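Local coordinates for protein TarM (Staphylococcus aureus subsp. aureus 21178, PDB 4X7R) that is a glycosyltransferase-family protein of the GT-B fold that holds uridine-5'-diphosphate in one of its ligand pockets, at residues Ile120-Lys125 and Val131-Lys136; Leu194-Glu199 and Cys207-Glu212; Ala285-Ile290 and Glu297-Ile302; Glu341-Lys346 and Asp448-Ile453. The protein carries 1 engineered substitution. All coordinates share one frame; numbering follows the deposited sequence.

How the contacts relate
The four contacts follow one another along the chain, each closing before the next opens, and together they sample the three sheets of this GT-B protein. Contact 1 is a hairpin within the large antiparallel sheet, and contact 2 lies where the far edge of that sheet meets helix 203-214; their centres are about 32 Å apart. Contact 3 packs helix 284-293 on the outermost strand, 299-301, of the seven-stranded parallel sheet. Contact 4 joins two helices of the domain built round the six-stranded parallel sheet, about 36 Å from contact 3 between centres. None touches another: each lies in its own part of an extended, multidomain chain, contacts 1 and 3 on opposite sides of its centre.

Contact 1. Residues Ile120-Lys125 and Val131-Lys136; sequences IAYIRK and VIDFFK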
# COMPACT_ATOMS: atom_id res chain seq x y z
N ILE A 120 3.42 38.05 11.52
CA ILE A 120 2.23 37.83 10.69
C ILE A 120 2.27 36.45 10.01
O ILE A 120 1.33 35.66 10.14
CB ILE A 120 2.04 38.99 9.65
CG1 ILE A 120 1.98 40.40 10.30
CG2 ILE A 120 0.86 38.76 8.69
CD1 ILE A 120 0.90 40.63 11.44
N ALA A 121 3.35 36.18 9.24
CA ALA A 121 3.44 34.92 8.52
C ALA A 121 4.80 34.28 8.43
O ALA A 121 5.83 34.93 8.57
CB ALA A 121 2.84 35.07 7.12
N TYR A 122 4.78 32.99 8.16
CA TYR A 122 5.90 32.12 7.88
C TYR A 122 5.59 31.46 6.53
O TYR A 122 4.53 30.85 6.38
CB TYR A 122 6.04 31.06 8.98
CG TYR A 122 7.05 29.98 8.68
CD1 TYR A 122 8.39 30.12 9.03
CD2 TYR A 122 6.65 28.78 8.09
CE1 TYR A 122 9.31 29.11 8.77
CE2 TYR A 122 7.57 27.77 7.82
CZ TYR A 122 8.90 27.94 8.16
OH TYR A 122 9.80 26.94 7.90
N ILE A 123 6.50 31.60 5.56
CA ILE A 123 6.37 30.98 4.23
C ILE A 123 7.56 30.05 3.98
O ILE A 123 8.70 30.48 4.14
CB ILE A 123 6.16 32.00 3.07
CG1 ILE A 123 4.98 32.97 3.37
CG2 ILE A 123 5.98 31.26 1.72
CD1 ILE A 123 4.67 34.00 2.33
N ARG A 124 7.29 28.80 3.60
CA ARG A 124 8.30 27.80 3.26
C ARG A 124 8.02 27.26 1.85
O ARG A 124 7.02 26.56 1.63
CB ARG A 124 8.34 26.67 4.32
CG ARG A 124 9.44 25.63 4.13
CD ARG A 124 9.02 24.24 4.60
NE ARG A 124 8.58 24.23 6.00
CZ ARG A 124 7.62 23.45 6.49
NH1 ARG A 124 6.98 22.60 5.70
NH2 ARG A 124 7.28 23.53 7.78
N LYS A 125 8.92 27.59 0.90
CA LYS A 125 8.88 27.16 -0.51
C LYS A 125 9.94 26.07 -0.76
O LYS A 125 11.14 26.31 -0.58
CB LYS A 125 9.16 28.36 -1.45
CG LYS A 125 8.04 29.39 -1.56
CD LYS A 125 8.50 30.58 -2.41
CE LYS A 125 7.43 31.61 -2.63
NZ LYS A 125 7.85 32.66 -3.60
N VAL A 131 3.88 26.56 1.61
CA VAL A 131 3.12 26.58 2.83
C VAL A 131 3.15 28.01 3.38
O VAL A 131 4.21 28.63 3.38
CB VAL A 131 3.71 25.50 3.78
CG1 VAL A 131 4.00 26.03 5.18
CG2 VAL A 131 2.83 24.25 3.82
N ILE A 132 1.97 28.55 3.74
CA ILE A 132 1.89 29.89 4.35
C ILE A 132 1.18 29.73 5.68
O ILE A 132 -0.00 29.40 5.71
CB ILE A 132 1.24 31.00 3.47
CG1 ILE A 132 1.91 31.14 2.10
CG2 ILE A 132 1.21 32.34 4.21
CD1 ILE A 132 1.19 32.14 1.14
N ASP A 133 1.93 29.92 6.78
CA ASP A 133 1.42 29.84 8.14
C ASP A 133 1.16 31.26 8.62
O ASP A 133 2.04 32.11 8.52
CB ASP A 133 2.41 29.13 9.08
CG ASP A 133 2.56 27.66 8.82
OD1 ASP A 133 1.93 27.15 7.87
OD2 ASP A 133 3.30 26.99 9.59
N PHE A 134 -0.08 31.54 9.06
CA PHE A 134 -0.45 32.85 9.58
C PHE A 134 -0.49 32.80 11.08
O PHE A 134 -0.83 31.78 11.68
CB PHE A 134 -1.76 33.37 8.99
CG PHE A 134 -1.61 33.99 7.62
CD1 PHE A 134 -1.01 35.23 7.46
CD2 PHE A 134 -2.11 33.35 6.49
CE1 PHE A 134 -0.88 35.80 6.19
CE2 PHE A 134 -2.00 33.93 5.23
CZ PHE A 134 -1.38 35.15 5.08
N PHE A 135 -0.11 33.91 11.70
CA PHE A 135 -0.01 34.05 13.15
C PHE A 135 -0.86 35.17 13.68
O PHE A 135 -1.16 36.13 12.96
CB PHE A 135 1.46 34.28 13.55
CG PHE A 135 2.33 33.08 13.29
CD1 PHE A 135 2.82 32.82 12.02
CD2 PHE A 135 2.66 32.20 14.31
CE1 PHE A 135 3.59 31.68 11.76
CE2 PHE A 135 3.44 31.07 14.06
CZ PHE A 135 3.89 30.82 12.79
N LYS A 136 -1.28 35.02 14.95
CA LYS A 136 -2.04 36.02 15.72
C LYS A 136 -1.58 35.88 17.16
O LYS A 136 -1.64 34.78 17.74
CB LYS A 136 -3.57 35.85 15.57
CG LYS A 136 -4.37 36.98 16.20
CD LYS A 136 -5.86 36.84 15.95
CE LYS A 136 -6.63 37.97 16.58
NZ LYS A 136 -8.09 37.83 16.37
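I120 and F135 meet at one end of an antiparallel ladder of five N-H...O bonds. F135 N donates to I120 O at 2.8 Å. The hydrogen-bonded pair Y122 and D133 follows: Y122 N reaches D133 O at 2.9 Å, and D133 N returns a bond to Y122 O at 2.8 Å. R124 and V131 form the next such pair, with R124 N to V131 O at 3.1 Å and V131 N back to R124 O at the same distance. Several acceptors are also approached by a CA-H: D133 O lies 3.1 Å from A121 CA, so this oxygen accepts the N-H of Y122 and has the CA-H of A121 as a weaker neighbour.

The side chains divide between the two faces. On one, I123 and I132 lie side by side, CG1 to CG1 at 3.8 Å, and A121 CB sits beside the F134 ring. On the other, F135 CG stands anti to its carbonyl carbon (chi1 -67°), which brings the ring edge over to Y122 CB, 3.8 Å from CE1, with I120 O in the ring plane. D133 runs alongside the Y122 ring, its carboxylate plane turned 41° from it; both its oxygens are taken by salt bridges, OD1 to R143 and OD2 to R140.

Strands 119-126 and 129-136 thus form a hairpin inside the large antiparallel sheet. Strand 108-113 flanks one side, where I120 and A121 both face Y111 in a classic bulge, and strand 139-147 the other, through I132 and F144.

Contact 2. Residues Leu194-Glu199 and Cys207-Glu212; sequences LVNKKE and CVYYLE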
# COMPACT_ATOMS: atom_id res chain seq x y z
N LEU A 194 -19.76 21.43 0.61
CA LEU A 194 -20.28 22.72 0.13
C LEU A 194 -20.98 22.58 -1.18
O LEU A 194 -22.03 23.19 -1.34
CB LEU A 194 -19.16 23.76 0.03
CG LEU A 194 -18.65 24.35 1.34
CD1 LEU A 194 -17.66 23.42 2.06
CD2 LEU A 194 -17.96 25.64 1.08
N VAL A 195 -20.44 21.74 -2.11
CA VAL A 195 -20.98 21.53 -3.46
C VAL A 195 -22.40 20.98 -3.57
O VAL A 195 -23.10 21.39 -4.49
CB VAL A 195 -20.00 20.89 -4.48
CG1 VAL A 195 -18.77 21.76 -4.62
CG2 VAL A 195 -19.60 19.46 -4.10
N ASN A 196 -22.83 20.11 -2.65
CA ASN A 196 -24.21 19.60 -2.67
C ASN A 196 -25.01 19.99 -1.41
O ASN A 196 -26.12 19.49 -1.22
CB ASN A 196 -24.24 18.07 -2.91
CG ASN A 196 -23.54 17.22 -1.88
OD1 ASN A 196 -22.99 17.70 -0.89
ND2 ASN A 196 -23.54 15.91 -2.11
N LYS A 197 -24.43 20.85 -0.54
CA LYS A 197 -25.04 21.30 0.71
C LYS A 197 -25.39 20.12 1.65
O LYS A 197 -26.39 20.18 2.37
CB LYS A 197 -26.28 22.21 0.49
CG LYS A 197 -26.12 23.45 -0.41
CD LYS A 197 -27.16 24.58 -0.06
CE LYS A 197 -28.64 24.22 -0.23
NZ LYS A 197 -29.56 25.41 -0.11
N LYS A 198 -24.54 19.09 1.67
CA LYS A 198 -24.78 17.95 2.55
C LYS A 198 -23.73 17.87 3.63
O LYS A 198 -22.54 18.05 3.37
CB LYS A 198 -24.86 16.63 1.76
CG LYS A 198 -26.19 16.47 1.03
CD LYS A 198 -26.24 15.22 0.16
CE LYS A 198 -27.57 15.06 -0.54
NZ LYS A 198 -27.83 16.13 -1.55
N GLU A 199 -24.19 17.60 4.85
CA GLU A 199 -23.32 17.43 5.99
C GLU A 199 -23.31 15.98 6.43
O GLU A 199 -24.33 15.31 6.34
CB GLU A 199 -23.76 18.35 7.14
CG GLU A 199 -22.64 18.73 8.09
CD GLU A 199 -23.02 19.85 9.04
OE1 GLU A 199 -24.14 19.81 9.60
OE2 GLU A 199 -22.20 20.78 9.22
N CYS A 207 -17.80 8.65 3.28
CA CYS A 207 -17.37 7.53 2.42
C CYS A 207 -18.47 6.55 2.11
O CYS A 207 -18.55 6.09 0.98
CB CYS A 207 -16.15 6.85 3.00
SG CYS A 207 -14.69 7.91 3.00
N VAL A 208 -19.37 6.31 3.06
CA VAL A 208 -20.53 5.43 2.83
C VAL A 208 -21.46 6.08 1.80
O VAL A 208 -21.90 5.41 0.87
CB VAL A 208 -21.25 5.07 4.16
CG1 VAL A 208 -22.66 4.52 3.90
CG2 VAL A 208 -20.41 4.09 4.98
N TYR A 209 -21.73 7.40 1.95
CA TYR A 209 -22.57 8.14 1.00
C TYR A 209 -21.96 8.05 -0.39
O TYR A 209 -22.67 7.74 -1.35
CB TYR A 209 -22.72 9.60 1.45
CG TYR A 209 -23.33 10.51 0.39
CD1 TYR A 209 -24.71 10.56 0.20
CD2 TYR A 209 -22.53 11.38 -0.36
CE1 TYR A 209 -25.27 11.43 -0.74
CE2 TYR A 209 -23.08 12.23 -1.31
CZ TYR A 209 -24.46 12.26 -1.50
OH TYR A 209 -24.98 13.08 -2.47
N TYR A 210 -20.66 8.33 -0.48
CA TYR A 210 -19.89 8.33 -1.73
C TYR A 210 -20.04 7.01 -2.51
O TYR A 210 -20.36 7.04 -3.70
CB TYR A 210 -18.41 8.66 -1.44
CG TYR A 210 -17.49 8.37 -2.60
CD1 TYR A 210 -17.64 9.02 -3.82
CD2 TYR A 210 -16.43 7.48 -2.46
CE1 TYR A 210 -16.79 8.76 -4.89
CE2 TYR A 210 -15.56 7.22 -3.52
CZ TYR A 210 -15.75 7.87 -4.73
OH TYR A 210 -14.89 7.68 -5.77
N LEU A 211 -19.87 5.86 -1.81
CA LEU A 211 -20.03 4.52 -2.40
C LEU A 211 -21.45 4.28 -2.90
O LEU A 211 -21.62 3.59 -3.89
CB LEU A 211 -19.64 3.42 -1.40
CG LEU A 211 -18.16 3.35 -1.03
CD1 LEU A 211 -17.95 2.35 0.10
CD2 LEU A 211 -17.30 2.98 -2.27
N GLU A 212 -22.46 4.83 -2.20
CA GLU A 212 -23.86 4.68 -2.60
C GLU A 212 -24.14 5.52 -3.85
O GLU A 212 -24.95 5.12 -4.68
CB GLU A 212 -24.80 5.08 -1.45
CG GLU A 212 -24.76 4.10 -0.30
CD GLU A 212 -25.33 4.60 1.02
OE1 GLU A 212 -25.56 5.82 1.16
OE2 GLU A 212 -25.50 3.76 1.93
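The Y209 ring and the N196 amide come together from opposite directions, their planes 68° apart. Neither lies flat on the other: N196 ND2 approaches the hydroxyl end of the ring obliquely, 3.2 Å from Y209 OH and 3.8 Å from CE2. K198 comes in obliquely as well, its chain crossing the tyrosine at about a right angle, with CD 3.6 Å from Y209 OH and 4.0 Å from CE1. The phenol end is thus met by an amide nitrogen beside CE2 and by aliphatic methylenes beside CE1, and the lysine contributes its chain here, not its charge.

The reach of both partners is set by their torsions. N196 carries CG between its backbone N and carbonyl carbon (chi1 61°), and the amide turns its OD1 back to K198 N in a weak hydrogen bond of 3.3 Å, leaving ND2 directed at the tyrosine. In Y209, CG anti to the backbone N (chi1 168°) sends the ring off the helix toward the turn.

This small surface contact ties the turn between strands 187-193 and 198-200, which carries a G1 bulge at K197 and K198 opposite V193, to helix 203-214. The F200 ring also meets Y209, and F73 of helix 69-78 touches both Y209 and N196.

Contact 3. Residues Ala285-Ile290 and Glu297-Ile302; sequences AQRLDI and ENIFTI
R287 and I299 bury the most surface here, and their meeting is half apolar, half polar. With CG anti to the backbone N (chi1 173°) and the chain extended from there to NE, R287 runs slantwise past the I299 side chain. Its CG rests on I299 CG2 at 3.7 Å, and its NE donates to I299 O at 2.9 Å. The carbonyl oxygen lies in the guanidinium plane, but NE stands 42° out of the carbonyl plane, so it sits above that plane and not on a lone pair. Water 1 completes the link: it accepts from R287 NH2 at 2.8 Å and donates to I299 O at 2.9 Å, with a weaker bond to E297 O.

I290, one helical turn on, sets CG2 against I299 CG1 at 3.8 Å, the two side chains crossing at about a right angle. T301 OG1 touches R287 CB at 3.3 Å, its side chain set across the arginine; its own hydrogen bond goes to T283 O.

The chemistry is that of a cationic side chain held at NE by a neutral backbone acceptor. I299 O, on the outermost strand of the parallel sheet, takes one direct and one water-borne bond, while I290 and I299 make an apolar contact alongside; the positive guanidinium would be expected to polarise that carbonyl.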
# COMPACT_ATOMS: atom_id res chain seq x y z
N ALA A 285 -5.09 -23.42 3.97
CA ALA A 285 -4.76 -23.55 5.40
C ALA A 285 -5.36 -22.44 6.24
O ALA A 285 -5.94 -22.72 7.28
CB ALA A 285 -3.25 -23.67 5.61
N GLN A 286 -5.32 -21.19 5.75
CA GLN A 286 -5.93 -20.08 6.50
C GLN A 286 -7.43 -20.25 6.60
O GLN A 286 -7.99 -19.94 7.64
CB GLN A 286 -5.56 -18.69 5.88
CG GLN A 286 -6.01 -17.50 6.76
CD GLN A 286 -5.44 -16.15 6.35
OE1 GLN A 286 -5.00 -15.95 5.23
NE2 GLN A 286 -5.49 -15.19 7.25
N ARG A 287 -8.09 -20.70 5.51
CA ARG A 287 -9.54 -20.92 5.49
C ARG A 287 -9.96 -21.93 6.56
O ARG A 287 -10.90 -21.67 7.32
CB ARG A 287 -10.01 -21.40 4.10
CG ARG A 287 -11.47 -21.79 4.07
CD ARG A 287 -11.93 -22.18 2.67
NE ARG A 287 -13.31 -22.66 2.73
CZ ARG A 287 -13.63 -23.93 2.98
NH1 ARG A 287 -12.67 -24.84 3.16
NH2 ARG A 287 -14.90 -24.29 3.04
N LEU A 288 -9.22 -23.04 6.66
CA LEU A 288 -9.49 -24.07 7.67
C LEU A 288 -9.26 -23.54 9.08
O LEU A 288 -10.08 -23.80 9.98
CB LEU A 288 -8.64 -25.34 7.41
CG LEU A 288 -8.91 -26.03 6.05
CD1 LEU A 288 -7.86 -27.07 5.75
CD2 LEU A 288 -10.28 -26.66 6.02
N ASP A 289 -8.17 -22.77 9.29
CA ASP A 289 -7.88 -22.18 10.61
C ASP A 289 -9.00 -21.24 11.02
O ASP A 289 -9.46 -21.30 12.14
CB ASP A 289 -6.53 -21.42 10.60
CG ASP A 289 -5.33 -22.33 10.53
OD1 ASP A 289 -5.49 -23.54 10.79
OD2 ASP A 289 -4.22 -21.83 10.27
N ILE A 290 -9.49 -20.44 10.08
CA ILE A 290 -10.58 -19.50 10.36
C ILE A 290 -11.87 -20.23 10.73
O ILE A 290 -12.53 -19.87 11.70
CB ILE A 290 -10.76 -18.49 9.19
CG1 ILE A 290 -9.60 -17.46 9.18
CG2 ILE A 290 -12.14 -17.80 9.25
CD1 ILE A 290 -9.55 -16.55 7.96
N GLU A 297 -19.33 -19.33 7.98
CA GLU A 297 -19.21 -20.32 6.89
C GLU A 297 -18.65 -19.73 5.59
O GLU A 297 -17.88 -20.42 4.90
CB GLU A 297 -20.57 -20.99 6.64
CG GLU A 297 -20.90 -22.08 7.65
CD GLU A 297 -22.34 -22.56 7.68
OE1 GLU A 297 -23.21 -21.88 7.08
OE2 GLU A 297 -22.61 -23.58 8.35
N ASN A 298 -19.02 -18.46 5.27
CA ASN A 298 -18.67 -17.70 4.05
C ASN A 298 -17.19 -17.34 3.86
O ASN A 298 -16.89 -16.20 3.51
CB ASN A 298 -19.51 -16.41 4.00
CG ASN A 298 -20.80 -16.49 3.23
OD1 ASN A 298 -21.25 -17.56 2.82
ND2 ASN A 298 -21.42 -15.35 3.03
N ILE A 299 -16.29 -18.31 4.04
CA ILE A 299 -14.85 -18.16 3.87
C ILE A 299 -14.45 -18.95 2.63
O ILE A 299 -14.74 -20.14 2.54
CB ILE A 299 -14.06 -18.63 5.14
CG1 ILE A 299 -14.68 -18.08 6.46
CG2 ILE A 299 -12.56 -18.33 5.02
CD1 ILE A 299 -14.73 -16.46 6.68
N PHE A 300 -13.81 -18.30 1.68
CA PHE A 300 -13.44 -18.93 0.43
C PHE A 300 -11.97 -18.74 0.16
O PHE A 300 -11.44 -17.68 0.48
CB PHE A 300 -14.29 -18.35 -0.73
CG PHE A 300 -15.79 -18.46 -0.50
CD1 PHE A 300 -16.45 -19.67 -0.66
CD2 PHE A 300 -16.53 -17.35 -0.09
CE1 PHE A 300 -17.83 -19.77 -0.45
CE2 PHE A 300 -17.91 -17.44 0.12
CZ PHE A 300 -18.55 -18.65 -0.05
N THR A 301 -11.30 -19.77 -0.35
CA THR A 301 -9.90 -19.66 -0.69
C THR A 301 -9.80 -19.28 -2.15
O THR A 301 -10.35 -19.97 -3.01
CB THR A 301 -9.14 -20.97 -0.43
OG1 THR A 301 -9.11 -21.22 0.97
CG2 THR A 301 -7.71 -20.93 -0.99
N ILE A 302 -9.13 -18.16 -2.43
CA ILE A 302 -8.84 -17.77 -3.81
C ILE A 302 -7.43 -17.19 -3.78
O ILE A 302 -7.23 -16.16 -3.17
CB ILE A 302 -9.87 -16.80 -4.50
CG1 ILE A 302 -11.33 -17.26 -4.37
CG2 ILE A 302 -9.50 -16.56 -5.98
CD1 ILE A 302 -12.36 -16.30 -5.01
O HOH W 1 -16.75 -22.25 2.34

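Contact 4. Residues Glu341-Lys346 and Asp448-Ile453; sequences ELVVKK and DMADKI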
# COMPACT_ATOMS: atom_id res chain seq x y z
N GLU A 341 25.50 -12.78 8.07
CA GLU A 341 26.70 -12.88 8.91
C GLU A 341 27.26 -14.31 8.92
O GLU A 341 28.47 -14.48 8.77
CB GLU A 341 26.39 -12.40 10.35
CG GLU A 341 27.62 -12.34 11.26
CD GLU A 341 27.36 -11.84 12.67
OE1 GLU A 341 26.40 -12.33 13.30
OE2 GLU A 341 28.16 -11.00 13.15
N LEU A 342 26.38 -15.33 9.07
CA LEU A 342 26.76 -16.75 9.09
C LEU A 342 27.24 -17.24 7.73
O LEU A 342 28.25 -17.95 7.66
CB LEU A 342 25.59 -17.63 9.58
CG LEU A 342 25.11 -17.43 11.02
CD1 LEU A 342 23.77 -18.09 11.23
CD2 LEU A 342 26.13 -17.99 12.02
N VAL A 343 26.54 -16.86 6.65
CA VAL A 343 26.86 -17.24 5.26
C VAL A 343 28.22 -16.62 4.87
O VAL A 343 29.09 -17.34 4.37
CB VAL A 343 25.72 -16.87 4.27
CG1 VAL A 343 26.05 -17.31 2.85
CG2 VAL A 343 24.39 -17.49 4.70
N VAL A 344 28.40 -15.30 5.13
CA VAL A 344 29.62 -14.53 4.83
C VAL A 344 30.84 -15.05 5.62
O VAL A 344 31.92 -15.09 5.05
CB VAL A 344 29.40 -12.99 4.92
CG1 VAL A 344 30.70 -12.21 4.78
CG2 VAL A 344 28.39 -12.52 3.87
N LYS A 345 30.65 -15.51 6.88
CA LYS A 345 31.74 -16.07 7.69
C LYS A 345 32.26 -17.43 7.17
O LYS A 345 33.38 -17.80 7.51
CB LYS A 345 31.43 -16.10 9.20
CG LYS A 345 31.53 -14.72 9.86
CD LYS A 345 31.70 -14.79 11.38
CE LYS A 345 33.16 -14.71 11.80
NZ LYS A 345 33.35 -14.98 13.25
N LYS A 346 31.47 -18.15 6.34
CA LYS A 346 31.88 -19.42 5.72
C LYS A 346 32.26 -19.24 4.23
O LYS A 346 32.96 -20.08 3.67
CB LYS A 346 30.82 -20.52 5.88
CG LYS A 346 30.97 -21.32 7.17
CD LYS A 346 30.18 -22.63 7.16
CE LYS A 346 30.98 -23.79 6.63
NZ LYS A 346 30.20 -25.06 6.65
N ASP A 448 20.37 -23.54 9.92
CA ASP A 448 19.93 -24.40 8.82
C ASP A 448 19.63 -23.57 7.57
O ASP A 448 19.88 -24.04 6.47
CB ASP A 448 18.73 -25.28 9.20
CG ASP A 448 18.39 -26.32 8.14
OD1 ASP A 448 19.29 -27.09 7.74
OD2 ASP A 448 17.22 -26.34 7.69
N MET A 449 19.16 -22.32 7.74
CA MET A 449 18.90 -21.45 6.59
C MET A 449 20.21 -21.00 5.95
O MET A 449 20.31 -20.98 4.72
CB MET A 449 18.04 -20.26 6.96
CG MET A 449 17.44 -19.61 5.76
SD MET A 449 16.37 -18.23 6.15
CE MET A 449 17.43 -17.04 5.96
N ALA A 450 21.22 -20.65 6.78
CA ALA A 450 22.56 -20.26 6.32
C ALA A 450 23.21 -21.43 5.56
O ALA A 450 23.79 -21.22 4.50
CB ALA A 450 23.43 -19.85 7.50
N ASP A 451 23.02 -22.67 6.07
CA ASP A 451 23.52 -23.91 5.46
C ASP A 451 22.92 -24.16 4.08
O ASP A 451 23.66 -24.52 3.16
CB ASP A 451 23.24 -25.13 6.37
CG ASP A 451 24.18 -25.29 7.56
OD1 ASP A 451 25.28 -24.67 7.55
OD2 ASP A 451 23.83 -26.06 8.49
N LYS A 452 21.60 -23.95 3.93
CA LYS A 452 20.90 -24.17 2.65
C LYS A 452 21.24 -23.13 1.60
O LYS A 452 21.33 -23.48 0.43
CB LYS A 452 19.38 -24.35 2.84
CG LYS A 452 19.02 -25.56 3.72
CD LYS A 452 19.28 -26.93 3.09
CE LYS A 452 19.23 -28.05 4.11
NZ LYS A 452 17.85 -28.28 4.62
N ILE A 453 21.47 -21.88 2.03
CA ILE A 453 21.88 -20.79 1.14
C ILE A 453 23.27 -21.14 0.59
O ILE A 453 23.47 -21.07 -0.62
CB ILE A 453 21.84 -19.41 1.87
CG1 ILE A 453 20.38 -18.92 2.03
CG2 ILE A 453 22.71 -18.35 1.16
CD1 ILE A 453 20.14 -17.95 3.18
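V343 and A450 bring the two helices to their closest backbone approach, 5.4 Å between CA atoms, and everything that crosses this buried interface is van der Waals contact. V343 CG2 rests on A450 at both CA (3.7 Å) and CB (3.8 Å). That methyl, A450 CB, is met from a second direction by L342 CB, also at 3.7 Å, so two successive residues of helix 333-346 straddle one alanine. The other branch of the valine, CG1, placed anti to the backbone N (chi1 -178°), turns to I453 CG2 at 3.9 Å; valine and isoleucine cross at about a right angle.

Polar and charged groups keep to the margins. No hydrogen bond joins the segments, and K346 NZ stays 5.0 Å from D451 OD1, near enough for a mild attraction at most. K452 and D448 form a long ion pair along their own helix, while E341 is paired with K371.

The segment axes approach to 9.0 Å and cross at -48°. M449 and I453 reach strand 395-398, so helix 446-457 lies against the sheet while helix 333-346, the connection between strands 320-324 and 351-355, packs beside it. Neighbouring helices laid over a parallel sheet in this manner are typical of the Rossmann-like domains that make up the GT-B fold.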